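PDB 4HZD: CysE, serine acetyltransferase from Brucella abortus, which catalyses the transfer of an acetyl group from acetyl-coenzyme A to L-serine, forming the O-acetylserine used in cysteine biosynthesis. Local coordinates for residues Val93-Val98 / Lys116-Ile121; His242-Ala247 / Ala251-Glu256. All blocks are in the same frame, centred on the assembly; numbering follows the deposited sequence.

How the contacts relate
Contact 1 is buried near the middle of the chain, in the helical N-terminal part, while contact 2 is a partly exposed hairpin at the far end of the left-handed beta-helix; their centres lie about 26 Å apart and they have no secondary-structure element in common. Residues 93-98 and 116-121 meet through side chains alone, a phenylalanine ring and isoleucine carbons beside a carboxylate whose polar partners lie outside the two segments. In 242-247 and 251-256 the backbone does most of the bonding, and one face of the hairpin touches coenzyme A. Side-chain packing thus joins helices inside the chain, whereas strand pairing builds part of a cofactor pocket at its edge.

Contact 1 (Val93-Val98 / Lys116-Ile121); sequences VDIQAV and KGFHAI
Asp94 and Phe118 mark the nearest backbone approach, 7.3 Å from CA to CA, between two nearly antiparallel helical segments, 93-98 and 116-121, whose axes run at 160° and come no closer than 10.9 Å. No hydrogen bond crosses so wide a gap, and side chains must fill it. The largest share falls to Phe118: with CG anti to the backbone N (chi1 172°), its ring reaches out to helix 87-101. CE1 leads. Near the plane of the ring, at its edge, CB of Asp94 lies 3.9 Å from CE1. Ile95 comes to the same corner obliquely, its CG1 3.5 Å from Phe118 CE1 and almost as near CZ, while its CD1 lies 4.1 Å from CZ. A flat ring suits this place because it spans the distance and offers carbon to both neighbours; branched Ile95 meets it and also packs on Leu51 of helix 51-63 and on Pro111, which Phe118 also touches.

One turn further along the second helix, Ile121 sends CG2 to within 3.5 Å of Asp94 OD2. This methyl makes no polar bond with the carboxylate, but borders it. Ile121 also touches Leu164 and Leu166, which places this pair of N-terminal-region helices against the start of the beta-helix. Asp94 finds its polar partners beyond the two segments: OD2 forms a salt bridge with Arg125 and accepts a hydrogen bond from Gln122, and OD1 accepts the backbone N-H of Leu164. Held through both oxygens, the carboxylate should have little freedom to rotate. Asp94 therefore has two roles, its CB belonging to the apolar contact with Phe118 and its carboxylate linking helix 87-101 to Gln122 and Arg125 further along helix 116-132 and to the loop of Leu164, so that a buried acid is paid for by three donors.

Contact 2 (His242-Ala247 / Ala251-Glu256); sequences HNVTVA and ARIIGE. With COA (coenzyme A), chain C.
Ile254 turns CG1 between its backbone N and carbonyl carbon (chi1 56°), close to Thr245 O, and an unusual chi2 of 100° brings CD1 to 3.6 Å from Thr245 CG2, itself anti to N. The two belong to a classic beta bulge, in which Ile254 and Gly255 both face Thr245. Thr245 O takes a nearly straight bond from Ile254 N (2.7 Å) and a weak one from Gly255 N, while Thr245 N gives to Gly255 O. Gly255 has a phi of 168°, which glycine adopts easily. Beyond the bulge, Ala247 and Arg252 exchange a pair of backbone bonds. Val244 and Val246 pack against Ile253 on one face; Thr245 and Ala247 look the other way, to coenzyme A. There the small Ala247 lets CB sit over the face of the adenine, 3.5 Å from C4A, and Ile254 CD1 comes close to the pyrophosphate oxygens. Lys197 NZ of the second subunit also hydrogen-bonds to the cofactor. Strand 244-247 continues one beta-helix sheet beside strand 229-230, with antiparallel 252-256 outermost within the chain. The hairpin thus meets coenzyme A mostly through carbon, against adenine and against phosphate and ribose oxygens, with one weak bond, Thr245 OG1 to O5A.

Contact 1 (Val93-Val98 / Lys116-Ile121)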
ATOM      1  N   VAL A  93      25.163 -10.815 -19.791  1.00 23.41           N
ATOM      2  CA  VAL A  93      26.570 -10.890 -19.351  1.00 24.95           C
ATOM      3  C   VAL A  93      26.693 -10.559 -17.841  1.00 25.17           C
ATOM      4  O   VAL A  93      27.483 -11.186 -17.122  1.00 23.87           O
ATOM      5  CB  VAL A  93      27.549 -10.076 -20.227  1.00 27.44           C
ATOM      6  CG1 VAL A  93      27.517 -10.591 -21.659  1.00 29.37           C
ATOM      7  CG2 VAL A  93      27.220  -8.606 -20.235  1.00 30.48           C
ATOM      8  N   ASP A  94      25.883  -9.613 -17.357  1.00 23.97           N
ATOM      9  CA  ASP A  94      25.878  -9.281 -15.922  1.00 23.37           C
ATOM     10  C   ASP A  94      25.394 -10.461 -15.079  1.00 23.96           C
ATOM     11  O   ASP A  94      25.927 -10.729 -13.995  1.00 25.45           O
ATOM     12  CB  ASP A  94      25.032  -8.031 -15.634  1.00 21.99           C
ATOM     13  CG  ASP A  94      25.677  -6.742 -16.095  1.00 22.84           C
ATOM     14  OD1 ASP A  94      26.882  -6.701 -16.451  1.00 23.80           O
ATOM     15  OD2 ASP A  94      24.969  -5.721 -16.108  1.00 23.26           O
ATOM     16  N   ILE A  95      24.372 -11.164 -15.573  1.00 26.45           N
ATOM     17  CA  ILE A  95      23.868 -12.380 -14.931  1.00 22.82           C
ATOM     18  C   ILE A  95      24.932 -13.493 -14.954  1.00 25.07           C
ATOM     19  O   ILE A  95      25.198 -14.149 -13.929  1.00 21.69           O
ATOM     20  CB  ILE A  95      22.560 -12.872 -15.612  1.00 22.42           C
ATOM     21  CG1 ILE A  95      21.377 -11.950 -15.290  1.00 20.41           C
ATOM     22  CG2 ILE A  95      22.231 -14.311 -15.199  1.00 20.59           C
ATOM     23  CD1 ILE A  95      20.117 -12.344 -16.064  1.00 20.20           C
ATOM     24  N   GLN A  96      25.536 -13.683 -16.131  1.00 23.72           N
ATOM     25  CA  GLN A  96      26.642 -14.624 -16.294  1.00 27.43           C
ATOM     26  C   GLN A  96      27.846 -14.318 -15.382  1.00 27.08           C
ATOM     27  O   GLN A  96      28.446 -15.250 -14.857  1.00 26.16           O
ATOM     28  CB  GLN A  96      27.039 -14.783 -17.788  1.00 28.94           C
ATOM     29  CG  GLN A  96      28.044 -15.905 -18.049  1.00 30.40           C
ATOM     30  CD  GLN A  96      27.419 -17.301 -18.034  1.00 31.78           C
ATOM     31  OE1 GLN A  96      26.261 -17.501 -18.414  1.00 32.69           O
ATOM     32  NE2 GLN A  96      28.192 -18.272 -17.588  1.00 34.95           N
ATOM     33  N   ALA A  97      28.137 -13.035 -15.123  1.00 25.46           N
ATOM     34  CA  ALA A  97      29.168 -12.654 -14.151  1.00 27.02           C
ATOM     35  C   ALA A  97      28.908 -13.212 -12.755  1.00 27.45           C
ATOM     36  O   ALA A  97      29.825 -13.735 -12.102  1.00 25.11           O
ATOM     37  CB  ALA A  97      29.334 -11.142 -14.074  1.00 24.15           C
ATOM     38  N   VAL A  98      27.671 -13.072 -12.280  1.00 25.31           N
ATOM     39  CA  VAL A  98      27.335 -13.592 -10.952  1.00 27.30           C
ATOM     40  C   VAL A  98      27.499 -15.099 -10.956  1.00 26.06           C
ATOM     41  O   VAL A  98      28.077 -15.670 -10.036  1.00 27.30           O
ATOM     42  CB  VAL A  98      25.879 -13.263 -10.502  1.00 26.88           C
ATOM     43  CG1 VAL A  98      25.600 -13.877  -9.130  1.00 26.99           C
ATOM     44  CG2 VAL A  98      25.665 -11.754 -10.436  1.00 26.04           C
ATOM     45  N   LYS A 116      20.665  -7.563  -4.808  1.00 18.85           N
ATOM     46  CA  LYS A 116      20.485  -6.116  -4.963  1.00 19.04           C
ATOM     47  C   LYS A 116      21.616  -5.468  -5.753  1.00 20.26           C
ATOM     48  O   LYS A 116      21.397  -4.479  -6.432  1.00 21.40           O
ATOM     49  CB  LYS A 116      20.243  -5.421  -3.591  1.00 19.29           C
ATOM     50  CG  LYS A 116      21.473  -5.324  -2.702  1.00 18.00           C
ATOM     51  CD  LYS A 116      21.101  -4.864  -1.281  1.00 18.80           C
ATOM     52  CE  LYS A 116      22.356  -4.406  -0.531  1.00 20.17           C
ATOM     53  NZ  LYS A 116      22.057  -4.231   0.928  1.00 18.98           N
ATOM     54  N   GLY A 117      22.820  -6.066  -5.748  1.00 20.93           N
ATOM     55  CA  GLY A 117      23.895  -5.548  -6.613  1.00 22.96           C
ATOM     56  C   GLY A 117      23.501  -5.586  -8.090  1.00 22.19           C
ATOM     57  O   GLY A 117      23.652  -4.592  -8.819  1.00 20.72           O
ATOM     58  N   PHE A 118      22.964  -6.721  -8.532  1.00 21.95           N
ATOM     59  CA  PHE A 118      22.509  -6.854  -9.915  1.00 19.94           C
ATOM     60  C   PHE A 118      21.340  -5.870 -10.190  1.00 20.25           C
ATOM     61  O   PHE A 118      21.312  -5.204 -11.228  1.00 18.98           O
ATOM     62  CB  PHE A 118      22.080  -8.309 -10.210  1.00 19.63           C
ATOM     63  CG  PHE A 118      21.421  -8.474 -11.539  1.00 20.84           C
ATOM     64  CD1 PHE A 118      22.190  -8.571 -12.691  1.00 21.22           C
ATOM     65  CD2 PHE A 118      20.018  -8.553 -11.647  1.00 21.43           C
ATOM     66  CE1 PHE A 118      21.588  -8.725 -13.933  1.00 21.54           C
ATOM     67  CE2 PHE A 118      19.408  -8.710 -12.885  1.00 22.81           C
ATOM     68  CZ  PHE A 118      20.191  -8.780 -14.039  1.00 21.12           C
ATOM     69  N   HIS A 119      20.395  -5.747  -9.252  1.00 19.48           N
ATOM     70  CA  HIS A 119      19.282  -4.805  -9.422  1.00 19.44           C
ATOM     71  C   HIS A 119      19.807  -3.379  -9.492  1.00 20.09           C
ATOM     72  O   HIS A 119      19.353  -2.575 -10.328  1.00 21.31           O
ATOM     73  CB  HIS A 119      18.270  -4.920  -8.281  1.00 19.30           C
ATOM     74  CG  HIS A 119      17.670  -6.299  -8.139  1.00 19.75           C
ATOM     75  ND1 HIS A 119      17.388  -6.839  -6.953  1.00 20.60           N
ATOM     76  CD2 HIS A 119      17.381  -7.260  -9.091  1.00 18.88           C
ATOM     77  CE1 HIS A 119      16.897  -8.083  -7.135  1.00 19.99           C
ATOM     78  NE2 HIS A 119      16.891  -8.328  -8.448  1.00 19.94           N
ATOM     79  N   ALA A 120      20.793  -3.044  -8.650  1.00 21.12           N
ATOM     80  CA  ALA A 120      21.381  -1.694  -8.732  1.00 19.18           C
ATOM     81  C   ALA A 120      22.052  -1.411 -10.065  1.00 20.20           C
ATOM     82  O   ALA A 120      22.034  -0.284 -10.547  1.00 22.03           O
ATOM     83  CB  ALA A 120      22.350  -1.439  -7.604  1.00 20.04           C
ATOM     84  N   ILE A 121      22.736  -2.389 -10.625  1.00 21.23           N
ATOM     85  CA  ILE A 121      23.468  -2.114 -11.856  1.00 21.77           C
ATOM     86  C   ILE A 121      22.507  -1.679 -12.969  1.00 20.83           C
ATOM     87  O   ILE A 121      22.747  -0.675 -13.672  1.00 20.75           O
ATOM     88  CB  ILE A 121      24.287  -3.327 -12.318  1.00 22.41           C
ATOM     89  CG1 ILE A 121      25.524  -3.520 -11.443  1.00 24.67           C
ATOM     90  CG2 ILE A 121      24.793  -3.138 -13.743  1.00 21.10           C
ATOM     91  CD1 ILE A 121      26.049  -4.948 -11.554  1.00 22.40           C
TER

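Contact 2 (His242-Ala247 / Ala251-Glu256)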
ATOM      1  N   HIS A 242      48.835  -2.245 -14.089  1.00 32.10           N
ATOM      2  CA  HIS A 242      48.129  -3.479 -14.383  1.00 34.13           C
ATOM      3  C   HIS A 242      48.743  -4.640 -13.647  1.00 35.90           C
ATOM      4  O   HIS A 242      49.895  -4.573 -13.221  1.00 34.84           O
ATOM      5  CB  HIS A 242      48.054  -3.729 -15.899  1.00 37.21           C
ATOM      6  CG  HIS A 242      49.406  -3.887 -16.549  1.00 36.07           C
ATOM      7  ND1 HIS A 242      49.954  -5.091 -16.783  1.00 36.04           N
ATOM      8  CD2 HIS A 242      50.345  -2.937 -16.950  1.00 36.87           C
ATOM      9  CE1 HIS A 242      51.173  -4.929 -17.343  1.00 37.08           C
ATOM     10  NE2 HIS A 242      51.409  -3.610 -17.447  1.00 41.32           N
ATOM     11  N   ASN A 243      47.951  -5.692 -13.445  1.00 35.63           N
ATOM     12  CA  ASN A 243      48.442  -6.989 -12.981  1.00 36.26           C
ATOM     13  C   ASN A 243      49.190  -7.007 -11.637  1.00 39.51           C
ATOM     14  O   ASN A 243      50.148  -7.767 -11.464  1.00 38.79           O
ATOM     15  CB  ASN A 243      49.265  -7.661 -14.092  1.00 36.80           C
ATOM     16  CG  ASN A 243      48.394  -8.126 -15.242  1.00 36.63           C
ATOM     17  OD1 ASN A 243      48.269  -7.441 -16.257  1.00 40.71           O
ATOM     18  ND2 ASN A 243      47.748  -9.263 -15.066  1.00 38.53           N
ATOM     19  N   VAL A 244      48.745  -6.180 -10.690  1.00 35.11           N
ATOM     20  CA  VAL A 244      49.243  -6.252  -9.304  1.00 33.99           C
ATOM     21  C   VAL A 244      48.125  -6.361  -8.242  1.00 35.15           C
ATOM     22  O   VAL A 244      46.958  -6.000  -8.504  1.00 34.27           O
ATOM     23  CB  VAL A 244      50.164  -5.045  -8.953  1.00 34.49           C
ATOM     24  CG1 VAL A 244      51.377  -5.001  -9.882  1.00 36.17           C
ATOM     25  CG2 VAL A 244      49.414  -3.727  -9.040  1.00 31.22           C
ATOM     26  N   THR A 245      48.469  -6.859  -7.055  1.00 31.06           N
ATOM     27  CA  THR A 245      47.579  -6.703  -5.906  1.00 32.60           C
ATOM     28  C   THR A 245      48.085  -5.594  -5.009  1.00 31.85           C
ATOM     29  O   THR A 245      49.287  -5.530  -4.732  1.00 29.31           O
ATOM     30  CB  THR A 245      47.395  -7.993  -5.104  1.00 33.37           C
ATOM     31  OG1 THR A 245      47.040  -9.056  -5.991  1.00 33.45           O
ATOM     32  CG2 THR A 245      46.294  -7.820  -4.062  1.00 35.64           C
ATOM     33  N   VAL A 246      47.179  -4.698  -4.596  1.00 29.95           N
ATOM     34  CA  VAL A 246      47.495  -3.693  -3.582  1.00 30.03           C
ATOM     35  C   VAL A 246      46.716  -3.914  -2.304  1.00 31.28           C
ATOM     36  O   VAL A 246      45.583  -4.406  -2.310  1.00 32.46           O
ATOM     37  CB  VAL A 246      47.366  -2.214  -4.084  1.00 32.00           C
ATOM     38  CG1 VAL A 246      47.967  -2.085  -5.468  1.00 31.39           C
ATOM     39  CG2 VAL A 246      45.919  -1.736  -4.133  1.00 31.72           C
ATOM     40  N   ALA A 247      47.342  -3.566  -1.196  1.00 29.97           N
ATOM     41  CA  ALA A 247      46.656  -3.629   0.101  1.00 31.26           C
ATOM     42  C   ALA A 247      47.185  -2.548   0.992  1.00 31.28           C
ATOM     43  O   ALA A 247      48.256  -2.022   0.733  1.00 32.58           O
ATOM     44  CB  ALA A 247      46.833  -5.004   0.730  1.00 30.28           C
ATOM     45  N   ALA A 251      47.322   2.249   0.272  1.00 33.39           N
ATOM     46  CA  ALA A 251      47.584   1.008  -0.445  1.00 35.64           C
ATOM     47  C   ALA A 251      49.015   0.986  -0.996  1.00 34.99           C
ATOM     48  O   ALA A 251      49.533   2.016  -1.421  1.00 31.73           O
ATOM     49  CB  ALA A 251      46.588   0.805  -1.582  1.00 32.35           C
ATOM     50  N   ARG A 252      49.612  -0.205  -0.989  1.00 34.87           N
ATOM     51  CA  ARG A 252      50.939  -0.454  -1.560  1.00 37.34           C
ATOM     52  C   ARG A 252      50.848  -1.754  -2.298  1.00 34.58           C
ATOM     53  O   ARG A 252      50.078  -2.640  -1.892  1.00 33.98           O
ATOM     54  CB  ARG A 252      51.965  -0.653  -0.451  1.00 37.38           C
ATOM     55  CG  ARG A 252      52.059   0.462   0.545  1.00 39.54           C
ATOM     56  CD  ARG A 252      52.793   1.646  -0.051  1.00 41.43           C
ATOM     57  NE  ARG A 252      53.057   2.605   1.010  1.00 45.38           N
ATOM     58  CZ  ARG A 252      52.994   3.919   0.865  1.00 43.14           C
ATOM     59  NH1 ARG A 252      52.659   4.444  -0.299  1.00 43.10           N
ATOM     60  NH2 ARG A 252      53.229   4.700   1.901  1.00 47.91           N
ATOM     61  N   ILE A 253      51.644  -1.886  -3.357  1.00 33.95           N
ATOM     62  CA  ILE A 253      51.716  -3.139  -4.109  1.00 34.81           C
ATOM     63  C   ILE A 253      52.230  -4.245  -3.200  1.00 36.40           C
ATOM     64  O   ILE A 253      53.257  -4.092  -2.534  1.00 40.10           O
ATOM     65  CB  ILE A 253      52.567  -3.010  -5.390  1.00 35.23           C
ATOM     66  CG1 ILE A 253      51.899  -2.013  -6.338  1.00 36.14           C
ATOM     67  CG2 ILE A 253      52.714  -4.372  -6.061  1.00 34.20           C
ATOM     68  CD1 ILE A 253      52.834  -1.360  -7.326  1.00 34.50           C
ATOM     69  N   ILE A 254      51.492  -5.339  -3.134  1.00 37.22           N
ATOM     70  CA  ILE A 254      51.864  -6.442  -2.261  1.00 40.14           C
ATOM     71  C   ILE A 254      52.186  -7.661  -3.105  1.00 41.59           C
ATOM     72  O   ILE A 254      52.585  -8.688  -2.569  1.00 45.33           O
ATOM     73  CB  ILE A 254      50.784  -6.789  -1.180  1.00 40.14           C
ATOM     74  CG1 ILE A 254      49.417  -7.093  -1.810  1.00 43.07           C
ATOM     75  CG2 ILE A 254      50.614  -5.687  -0.144  1.00 38.10           C
ATOM     76  CD1 ILE A 254      49.150  -8.566  -1.921  1.00 49.08           C
ATOM     77  N   GLY A 255      52.014  -7.556  -4.418  1.00 40.45           N
ATOM     78  CA  GLY A 255      52.299  -8.676  -5.281  1.00 40.19           C
ATOM     79  C   GLY A 255      51.812  -8.548  -6.702  1.00 43.83           C
ATOM     80  O   GLY A 255      51.290  -7.517  -7.114  1.00 41.88           O
ATOM     81  N   GLU A 256      51.977  -9.631  -7.447  1.00 44.43           N
ATOM     82  CA  GLU A 256      51.687  -9.662  -8.864  1.00 47.18           C
ATOM     83  C   GLU A 256      50.464 -10.531  -9.099  1.00 45.34           C
ATOM     84  O   GLU A 256      50.251 -11.505  -8.389  1.00 46.09           O
ATOM     85  CB  GLU A 256      52.879 -10.278  -9.576  1.00 51.70           C
ATOM     86  CG  GLU A 256      53.039  -9.907 -11.033  1.00 53.02           C
ATOM     87  CD  GLU A 256      54.292 -10.533 -11.618  1.00 58.43           C
ATOM     88  OE1 GLU A 256      55.396 -10.134 -11.195  1.00 62.02           O
ATOM     89  OE2 GLU A 256      54.176 -11.427 -12.492  1.00 61.53           O
TER
HETATM   90  N1A COA C 301      45.014  -5.560   4.128  1.00 47.53           N
HETATM   91  C2A COA C 301      46.311  -5.417   4.476  1.00 48.45           C
HETATM   92  N3A COA C 301      47.282  -6.267   4.079  1.00 47.60           N
HETATM   93  C4A COA C 301      46.985  -7.350   3.306  1.00 51.88           C
HETATM   94  C5A COA C 301      45.590  -7.586   2.897  1.00 49.16           C
HETATM   95  C6A COA C 301      44.581  -6.594   3.364  1.00 48.64           C
HETATM   96  N6A COA C 301      43.266  -6.710   3.042  1.00 45.10           N
HETATM   97  N7A COA C 301      45.604  -8.713   2.148  1.00 51.94           N
HETATM   98  C8A COA C 301      46.889  -9.158   2.079  1.00 52.48           C
HETATM   99  N9A COA C 301      47.704  -8.342   2.774  1.00 54.49           N
HETATM  100  C1B COA C 301      49.174  -8.462   2.969  1.00 60.31           C
HETATM  101  C2B COA C 301      49.538  -9.630   3.874  1.00 63.88           C
HETATM  102  O2B COA C 301      49.439  -9.269   5.253  1.00 62.07           O
HETATM  103  C3B COA C 301      50.965  -9.922   3.452  1.00 70.20           C
HETATM  104  O3B COA C 301      51.889  -9.107   4.200  1.00 75.11           O
HETATM  105  P3B COA C 301      53.272  -9.689   4.823  1.00 82.26           P
HETATM  106  O7A COA C 301      53.891 -10.402   3.635  1.00 74.33           O
HETATM  107  O8A COA C 301      52.841 -10.595   5.959  1.00 80.25           O
HETATM  108  O9A COA C 301      54.028  -8.466   5.310  1.00 76.63           O
HETATM  109  C4B COA C 301      50.988  -9.550   1.965  1.00 70.48           C
HETATM  110  O4B COA C 301      49.880  -8.666   1.741  1.00 67.25           O
HETATM  111  C5B COA C 301      50.844 -10.765   1.051  1.00 76.55           C
HETATM  112  O5B COA C 301      49.580 -11.392   1.290  1.00 84.50           O
HETATM  113  P1A COA C 301      48.926 -12.457   0.267  1.00 96.13           P
HETATM  114  O1A COA C 301      47.681 -13.001   0.936  1.00 89.51           O
HETATM  115  O2A COA C 301      50.015 -13.407  -0.192  1.00 93.16           O
HETATM  116  O3A COA C 301      48.508 -11.515  -0.989  1.00 94.25           O
HETATM  117  P2A COA C 301      47.296 -11.827  -2.020  1.00 92.39           P
HETATM  118  O4A COA C 301      47.194 -13.324  -2.177  1.00 91.16           O
HETATM  119  O5A COA C 301      47.468 -10.965  -3.254  1.00 86.79           O
HETATM  120  O6A COA C 301      45.988 -11.300  -1.214  1.00 92.76           O
HETATM  121  CBP COA C 301      43.777 -10.220  -1.529  1.00 72.69           C
HETATM  122  CCP COA C 301      44.648 -11.470  -1.704  1.00 81.83           C
HETATM  123  CDP COA C 301      44.620  -9.070  -0.998  1.00 66.11           C
HETATM  124  CEP COA C 301      43.238  -9.853  -2.915  1.00 69.88           C
HETATM  125  CAP COA C 301      42.626 -10.561  -0.542  1.00 70.57           C
HETATM  126  OAP COA C 301      43.122 -11.049   0.725  1.00 71.04           O
HETATM  127  C9P COA C 301      41.651  -9.431  -0.268  1.00 66.23           C
HETATM  128  O9P COA C 301      41.701  -8.784   0.778  1.00 58.90           O
HETATM  129  N8P COA C 301      40.751  -9.206  -1.227  1.00 65.48           N
HETATM  130  C7P COA C 301      39.380  -8.818  -0.976  1.00 58.11           C
HETATM  131  C6P COA C 301      38.447 -10.012  -0.784  1.00 54.10           C
HETATM  132  C5P COA C 301      37.155  -9.544  -0.149  1.00 50.91           C
HETATM  133  O5P COA C 301      36.927  -8.348  -0.024  1.00 43.18           O
HETATM  134  N4P COA C 301      36.321 -10.524   0.245  1.00 55.03           N
HETATM  135  C3P COA C 301      35.114 -10.358   1.038  1.00 50.94           C
HETATM  136  C2P COA C 301      34.207 -11.581   0.923  1.00 54.96           C
HETATM  137  S1P COA C 301      32.551 -11.148   1.504  1.00 54.32           S